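EST1E (Clostridium proteoclasticum, PDB 2WTM) probably hydrolyses ester bonds, among them those of feruloyl esters, as a promiscuous esterase of the alpha/beta-hydrolase superfamily. Local coordinates at residues A[65-70]-A[75-80]; A[34-39]-A[161-166]; A[85-90]-A[119-124]. One frame throughout, in Å; residues are numbered along the deposited sequence.

Contact 1: A[65-70]-A[75-80]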
# COMPACT_ATOMS: atom_id res chain seq x y z
N TYR A 65 -3.37 -9.05 9.07
CA TYR A 65 -3.83 -9.95 7.98
C TYR A 65 -2.98 -11.21 7.99
O TYR A 65 -1.74 -11.17 7.98
CB TYR A 65 -3.67 -9.24 6.61
CG TYR A 65 -4.19 -10.03 5.45
CD1 TYR A 65 -5.38 -9.62 4.78
CD2 TYR A 65 -3.54 -11.12 4.95
CE1 TYR A 65 -5.89 -10.32 3.67
CE2 TYR A 65 -4.03 -11.84 3.83
CZ TYR A 65 -5.21 -11.45 3.25
OH TYR A 65 -5.71 -12.05 2.14
N GLY A 66 -3.64 -12.36 7.99
CA GLY A 66 -2.93 -13.61 7.81
C GLY A 66 -2.14 -14.12 9.01
O GLY A 66 -1.35 -15.07 8.85
N HIS A 67 -2.38 -13.51 10.19
CA HIS A 67 -1.62 -13.77 11.40
C HIS A 67 -2.56 -13.98 12.53
O HIS A 67 -3.70 -13.50 12.56
CB HIS A 67 -0.69 -12.60 11.69
CG HIS A 67 0.50 -12.58 10.78
ND1 HIS A 67 0.42 -12.29 9.43
CD2 HIS A 67 1.80 -12.86 11.03
CE1 HIS A 67 1.62 -12.39 8.90
NE2 HIS A 67 2.48 -12.72 9.85
N GLY A 68 -2.07 -14.80 13.47
CA GLY A 68 -2.83 -14.96 14.71
C GLY A 68 -4.23 -15.43 14.41
O GLY A 68 -4.40 -16.36 13.60
N LYS A 69 -5.21 -14.81 15.04
CA LYS A 69 -6.61 -15.22 14.83
C LYS A 69 -7.35 -14.35 13.87
O LYS A 69 -8.58 -14.32 13.87
CB LYS A 69 -7.37 -15.31 16.17
CG LYS A 69 -6.73 -16.18 17.23
CD LYS A 69 -7.22 -15.81 18.61
CE LYS A 69 -6.56 -16.59 19.76
NZ LYS A 69 -7.16 -16.18 21.13
N SER A 70 -6.61 -13.59 13.05
CA SER A 70 -7.26 -12.78 12.05
C SER A 70 -7.54 -13.56 10.77
O SER A 70 -7.03 -14.63 10.58
CB SER A 70 -6.46 -11.52 11.77
OG SER A 70 -6.48 -10.67 12.89
N GLU A 75 0.22 -16.38 3.35
CA GLU A 75 0.88 -16.22 2.07
C GLU A 75 0.42 -14.99 1.31
O GLU A 75 1.15 -14.56 0.41
CB GLU A 75 0.68 -17.47 1.19
CG GLU A 75 -0.71 -17.72 0.72
CD GLU A 75 -0.95 -19.17 0.29
OE1 GLU A 75 -0.96 -20.08 1.14
OE2 GLU A 75 -1.15 -19.38 -0.92
N ASP A 76 -0.77 -14.52 1.60
CA ASP A 76 -1.34 -13.40 0.82
C ASP A 76 -1.12 -12.08 1.56
O ASP A 76 -1.67 -11.06 1.15
CB ASP A 76 -2.83 -13.64 0.68
CG ASP A 76 -3.13 -14.76 -0.27
OD1 ASP A 76 -2.49 -14.84 -1.30
OD2 ASP A 76 -4.02 -15.58 0.03
N HIS A 77 -0.42 -12.08 2.68
CA HIS A 77 -0.19 -10.78 3.40
C HIS A 77 0.88 -9.99 2.72
O HIS A 77 1.77 -10.54 2.09
CB HIS A 77 0.13 -11.00 4.86
CG HIS A 77 1.58 -11.02 5.25
ND1 HIS A 77 2.33 -12.18 5.29
CD2 HIS A 77 2.38 -10.04 5.74
CE1 HIS A 77 3.54 -11.89 5.78
NE2 HIS A 77 3.60 -10.59 6.05
N THR A 78 0.79 -8.64 2.82
CA THR A 78 1.80 -7.74 2.31
C THR A 78 1.78 -6.57 3.31
O THR A 78 0.86 -6.34 4.12
CB THR A 78 1.49 -7.15 0.92
OG1 THR A 78 0.45 -6.17 1.02
CG2 THR A 78 1.13 -8.22 -0.13
N LEU A 79 2.76 -5.73 3.20
CA LEU A 79 2.84 -4.51 4.03
C LEU A 79 1.72 -3.52 3.70
O LEU A 79 1.32 -2.73 4.56
CB LEU A 79 4.20 -3.80 3.89
CG LEU A 79 5.31 -4.56 4.63
CD1 LEU A 79 6.69 -4.05 4.20
CD2 LEU A 79 5.15 -4.49 6.08
N PHE A 80 1.24 -3.49 2.44
CA PHE A 80 0.08 -2.59 2.12
C PHE A 80 -1.15 -3.12 2.92
O PHE A 80 -1.90 -2.33 3.47
CB PHE A 80 -0.25 -2.59 0.66
CG PHE A 80 0.62 -1.72 -0.19
CD1 PHE A 80 1.67 -1.00 0.28
CD2 PHE A 80 0.36 -1.71 -1.56
CE1 PHE A 80 2.47 -0.23 -0.61
CE2 PHE A 80 1.13 -0.96 -2.42
CZ PHE A 80 2.19 -0.25 -1.94
O HOH W 1 -5.84 -14.82 1.96
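His67 drives its CE1 corner into the face of the His77 ring, and this edge-to-face pair belongs to the closely packed, buried side of the contact. CE1 of His67 lies 3.6 Å above the His77 ring plane, over its centre, with the two planes at 87°. The approaching edge cannot swivel freely, because His67 ND1 donates a hydrogen bond of 2.8 Å to Tyr65 O at a nearly straight 166°, while its NE2 bonds to Thr37 N. Histidine suits the place: it has a nitrogen for each bond and a carbon edge left between them. His77 is held in turn through its ND1 by Phe74 O and through its NE2 by Gln109.

Next to this pair, Tyr65 spans the backbone between Asp76 and His77. Its CG stands anti to the backbone N (chi1 -176°), which carries the ring across to the other segment, where it lies obliquely against the Asp76-His77 backbone; CD2 is 3.7 Å from His77 CB. Farther out the packing gives way to water. Tyr65 OH still lies 3.6 Å from Asp76 CB, but its polar link to the Asp76 carboxylate runs through a water, 2.8 Å from Tyr65 OH and 2.8 Å from Asp76 OD2. The other carboxylate oxygen, OD1, forms a salt bridge with Lys169, and Tyr65 OH also makes a weak hydrogen bond to Asp9 of the second subunit. Gly66, at positive phi, suits the bend between the two aromatic residues.

The contact folds the loop after strand 58-62 back on itself just before helix 79-93, where Thr78 is the N-cap. Tyr65 reaches Ile11 of strand 11-18, Leu79 packs on helix 109-120, and Phe80 stacks on Phe80 of the second subunit.

Contact 2: A[34-39]-A[161-166]. With PO4 (phosphate ion), chain E.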
# COMPACT_ATOMS: atom_id res chain seq x y z
N HIS A 34 2.46 -7.00 16.25
CA HIS A 34 3.45 -8.05 16.24
C HIS A 34 4.21 -8.15 14.90
O HIS A 34 3.90 -7.40 13.94
CB HIS A 34 2.69 -9.35 16.44
CG HIS A 34 1.69 -9.61 15.39
ND1 HIS A 34 2.06 -10.13 14.16
CD2 HIS A 34 0.36 -9.39 15.32
CE1 HIS A 34 1.00 -10.19 13.39
NE2 HIS A 34 -0.05 -9.75 14.06
N GLY A 35 5.14 -9.12 14.83
CA GLY A 35 5.93 -9.32 13.62
C GLY A 35 5.46 -10.42 12.68
O GLY A 35 4.36 -10.99 12.81
N PHE A 36 6.28 -10.64 11.67
CA PHE A 36 6.06 -11.60 10.55
C PHE A 36 6.08 -12.99 11.12
O PHE A 36 7.07 -13.37 11.72
CB PHE A 36 7.23 -11.37 9.59
CG PHE A 36 7.37 -12.30 8.41
CD1 PHE A 36 6.90 -11.94 7.15
CD2 PHE A 36 8.17 -13.43 8.46
CE1 PHE A 36 7.10 -12.72 6.01
CE2 PHE A 36 8.36 -14.20 7.32
CZ PHE A 36 7.88 -13.82 6.08
N THR A 37 4.99 -13.71 10.90
CA THR A 37 4.69 -15.05 11.55
C THR A 37 4.25 -14.96 12.99
O THR A 37 3.90 -16.01 13.62
CB THR A 37 5.82 -16.14 11.44
OG1 THR A 37 6.85 -15.94 12.42
CG2 THR A 37 6.44 -16.22 10.04
N GLY A 38 4.28 -13.76 13.57
CA GLY A 38 3.97 -13.54 14.97
C GLY A 38 2.50 -13.34 15.20
O GLY A 38 1.63 -13.57 14.36
N HIS A 39 2.17 -13.03 16.44
CA HIS A 39 0.81 -12.83 16.86
C HIS A 39 0.82 -12.14 18.23
O HIS A 39 1.86 -11.94 18.87
CB HIS A 39 0.06 -14.16 16.94
CG HIS A 39 0.73 -15.15 17.84
ND1 HIS A 39 0.44 -15.23 19.18
CD2 HIS A 39 1.68 -16.09 17.59
CE1 HIS A 39 1.21 -16.17 19.73
NE2 HIS A 39 1.93 -16.73 18.79
N ASP A 161 9.16 -20.21 0.05
CA ASP A 161 8.70 -21.25 0.99
C ASP A 161 9.77 -21.33 2.08
O ASP A 161 10.94 -21.64 1.80
CB ASP A 161 8.60 -22.62 0.29
CG ASP A 161 7.33 -22.82 -0.46
OD1 ASP A 161 6.70 -21.83 -0.94
OD2 ASP A 161 6.79 -23.95 -0.46
N ALA A 162 9.42 -20.93 3.30
CA ALA A 162 10.39 -20.88 4.39
C ALA A 162 9.61 -20.70 5.72
O ALA A 162 8.39 -20.93 5.72
CB ALA A 162 11.39 -19.80 4.16
N TRP A 163 10.31 -20.42 6.79
CA TRP A 163 9.65 -20.05 8.09
C TRP A 163 8.77 -21.17 8.58
O TRP A 163 7.54 -21.06 8.73
CB TRP A 163 8.86 -18.72 7.88
CG TRP A 163 9.72 -17.73 7.18
CD1 TRP A 163 10.80 -17.17 7.65
CD2 TRP A 163 9.55 -17.22 5.83
NE1 TRP A 163 11.39 -16.38 6.73
CE2 TRP A 163 10.63 -16.41 5.59
CE3 TRP A 163 8.63 -17.46 4.80
CZ2 TRP A 163 10.83 -15.75 4.37
CZ3 TRP A 163 8.85 -16.80 3.55
CH2 TRP A 163 9.90 -15.96 3.36
N ASP A 164 9.36 -22.35 8.88
CA ASP A 164 8.52 -23.41 9.46
C ASP A 164 7.26 -23.82 8.73
O ASP A 164 6.15 -24.04 9.30
CB ASP A 164 8.14 -23.06 10.88
CG ASP A 164 9.07 -23.60 11.86
OD1 ASP A 164 10.31 -23.46 11.65
OD2 ASP A 164 8.52 -24.15 12.86
N GLY A 165 7.43 -24.03 7.45
CA GLY A 165 6.41 -24.56 6.65
C GLY A 165 5.36 -23.61 6.11
O GLY A 165 4.29 -24.04 5.70
N ARG A 166 5.78 -22.35 6.00
CA ARG A 166 4.89 -21.31 5.48
C ARG A 166 5.27 -21.05 4.02
O ARG A 166 6.37 -21.39 3.53
CB ARG A 166 5.09 -20.04 6.26
CG ARG A 166 4.45 -20.16 7.64
CD ARG A 166 4.78 -18.97 8.44
NE ARG A 166 4.04 -19.01 9.70
CZ ARG A 166 4.57 -19.46 10.83
NH1 ARG A 166 5.85 -19.84 10.90
NH2 ARG A 166 3.82 -19.48 11.95
P PO4 E . 9.59 -10.96 12.68
O1 PO4 E . 8.99 -11.27 14.05
O2 PO4 E . 9.46 -12.29 11.98
O3 PO4 E . 11.09 -10.73 12.81
O4 PO4 E . 8.95 -9.74 11.94
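A type II beta turn from Gly35 to Gly38 faces the tip of a beta-hairpin, with Thr37 CA and Trp163 CA 7.8 Å apart. The hairpin joins strands 159-162 and 166-169: Ala162 and Arg166 form a hydrogen-bonded antiparallel pair, and the three residues between them, all at positive phi, turn the chain. In the alpha/beta-hydrolase fold this hairpin belongs to the insertion between strands 125-131 and 192-197, and the turn follows strand 27-33, where members of the family build part of the oxyanion hole.

Phe36 reaches across with its ring edge. With chi1 at 174° the ring swings out opposite the backbone N, and CE2 ends 3.5 Å above the Trp163 ring system, over its centre, in a T-shaped stack with planes at 85°. The broad indole gives that edge a full face to meet. On its opposite face Ala162 CB sits 3.5 Å above the plane, so the indole is sandwiched.

Thr37 lies over the flat end of Arg166. Its CB lies 3.6 Å above the guanidinium plane, over the centre, while CG2 packs against CD of the extended arginine chain. The guanidinium is steadied within the hairpin by a bond of 3.0 Å from Arg166 NH1 to Trp163 O, reached from above the carbonyl plane. Threonine offers a methyl to this chain and keeps a hydroxyl for its own turn: OG1 donates to Phe36 O at 2.7 Å, in the carbonyl plane on a lone pair.

Gly35, with no side chain, lets a phosphate, probably from the crystallisation liquor, come in close; its CA is 3.5 Å from phosphate O4. That same O4 accepts a hydrogen bond from Phe36 N, 2.8 Å long with an angle of 158° at the hydrogen.

Contact 3: A[85-90]-A[119-124]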
# COMPACT_ATOMS: atom_id res chain seq x y z
N ASN A 85 -4.78 -2.44 7.52
CA ASN A 85 -5.26 -3.01 8.78
C ASN A 85 -5.03 -2.04 9.93
O ASN A 85 -5.91 -1.76 10.77
CB ASN A 85 -4.60 -4.37 9.10
CG ASN A 85 -4.83 -5.46 8.09
OD1 ASN A 85 -4.14 -6.45 8.13
ND2 ASN A 85 -5.89 -5.36 7.30
N ILE A 86 -3.84 -1.50 10.02
CA ILE A 86 -3.52 -0.58 11.11
C ILE A 86 -4.32 0.70 11.04
O ILE A 86 -4.78 1.18 12.07
CB ILE A 86 -2.02 -0.30 11.17
CG1 ILE A 86 -1.22 -1.55 11.45
CG2 ILE A 86 -1.67 0.83 12.18
CD1 ILE A 86 0.30 -1.50 11.20
N LEU A 87 -4.55 1.27 9.86
CA LEU A 87 -5.45 2.44 9.72
C LEU A 87 -6.83 2.07 10.26
O LEU A 87 -7.48 2.89 10.89
CB LEU A 87 -5.52 2.88 8.24
CG LEU A 87 -4.27 3.49 7.71
CD1 LEU A 87 -4.49 3.90 6.24
CD2 LEU A 87 -3.60 4.53 8.49
N ALA A 88 -7.29 0.84 10.02
CA ALA A 88 -8.59 0.39 10.54
C ALA A 88 -8.59 0.34 12.05
O ALA A 88 -9.60 0.67 12.71
CB ALA A 88 -8.95 -0.90 9.96
N VAL A 89 -7.48 -0.09 12.61
CA VAL A 89 -7.43 -0.23 14.06
C VAL A 89 -7.36 1.20 14.64
O VAL A 89 -7.98 1.48 15.71
CB VAL A 89 -6.19 -1.07 14.47
CG1 VAL A 89 -5.92 -0.97 15.97
CG2 VAL A 89 -6.32 -2.51 14.03
N VAL A 90 -6.55 2.10 14.07
CA VAL A 90 -6.55 3.51 14.52
C VAL A 90 -7.96 4.15 14.41
O VAL A 90 -8.45 4.78 15.33
CB VAL A 90 -5.58 4.32 13.72
CG1 VAL A 90 -5.71 5.89 14.04
CG2 VAL A 90 -4.16 3.90 13.92
N ALA A 119 3.83 7.74 10.86
CA ALA A 119 4.02 8.88 9.98
C ALA A 119 2.73 9.25 9.26
O ALA A 119 2.42 10.42 9.11
CB ALA A 119 5.19 8.60 9.07
N MET A 120 2.00 8.27 8.76
CA MET A 120 0.77 8.52 8.05
C MET A 120 -0.27 9.08 8.97
O MET A 120 -1.21 9.75 8.54
CB MET A 120 0.28 7.21 7.43
CG MET A 120 1.26 6.62 6.42
SD MET A 120 0.81 4.89 5.95
CE MET A 120 -0.40 5.43 5.00
N GLU A 121 -0.13 8.80 10.27
CA GLU A 121 -1.04 9.21 11.35
C GLU A 121 -0.36 10.21 12.31
O GLU A 121 -0.61 10.21 13.51
CB GLU A 121 -1.53 7.99 12.16
CG GLU A 121 -2.26 7.00 11.36
CD GLU A 121 -3.73 7.33 11.13
OE1 GLU A 121 -4.15 8.50 11.28
OE2 GLU A 121 -4.48 6.38 10.75
N ARG A 122 0.48 11.08 11.78
CA ARG A 122 1.46 11.82 12.63
C ARG A 122 0.76 12.87 13.48
O ARG A 122 1.30 13.20 14.53
CB ARG A 122 2.59 12.40 11.78
CG ARG A 122 2.11 13.36 10.65
CD ARG A 122 3.22 13.59 9.65
NE ARG A 122 2.79 14.28 8.42
CZ ARG A 122 2.16 13.73 7.38
NH1 ARG A 122 1.82 12.45 7.38
NH2 ARG A 122 1.86 14.47 6.31
N ASP A 123 -0.43 13.30 13.05
CA ASP A 123 -1.28 14.21 13.82
C ASP A 123 -1.85 13.55 15.07
O ASP A 123 -2.11 14.27 16.04
CB ASP A 123 -2.38 14.87 12.97
CG ASP A 123 -3.17 13.90 12.10
OD1 ASP A 123 -2.67 12.81 11.80
OD2 ASP A 123 -4.25 14.30 11.62
N ILE A 124 -2.01 12.22 15.04
CA ILE A 124 -2.86 11.43 15.96
C ILE A 124 -1.97 10.69 16.93
O ILE A 124 -2.33 10.45 18.07
CB ILE A 124 -3.69 10.29 15.13
CG1 ILE A 124 -4.45 10.87 13.96
CG2 ILE A 124 -4.64 9.49 16.00
CD1 ILE A 124 -5.35 12.06 14.38
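Leu87 and Val90, one helical turn apart, close around the carboxylate of Glu121, and the contacts across the interface are van der Waals. Leu87 CD2 presses to 3.1 Å from Glu121 OE2, a tight approach, while Val90 CG1 comes to 3.5 Å from the same oxygen. A bend at chi2 (-82°) swings the Glu121 carboxylate towards the two branched residues. Val90 CG1 also meets Ile124 CG2, more loosely, at 4.2 Å; both residues are beta-branched, which keeps their bulk near the backbone where the helix and the loop approach.

In this alpha/beta-hydrolase fold the contact joins helix 79-93 to the end of helix 109-120, the helix that follows the probable nucleophile elbow, just before the chain enters strand 125-131. Val90 and Ile124 reach on to strand 99-107.

Polar bonds lie within the turn that leaves helix 109-120 and at the subunit interface. Arg122 NH1 donates to Ala119 O at 2.7 Å, in the guanidinium plane. The apolar surroundings would tend to raise the pKa of Glu121, while Arg174 of the second subunit, in a long and weak ion pair with OE1, would tend to offset this; Glu154 of that subunit takes Arg122 NE in a salt bridge.

How the contacts relate
Contacts 1 and 2, with centres 10 Å apart, interlock: His67 NE2 lies 2.9 Å from Thr37 N, and His77 CE1 packs 3.6 Å from Phe36 CD1. The loop of contact 1 thus backs the turn of contact 2, whose phosphate also bonds to Ser108, His228 and Gln109 N, consistent with a catalytic site formed by a Ser-His-Asp triad. Contact 3 is linked to contact 1 through helix 79-93, which both share, and through Tyr65 N, 2.9 Å from Asn85 OD1; their centres are 18 Å apart and both reach the second subunit. Contacts 2 and 3 do not touch, their nearest atoms being about 7 Å apart.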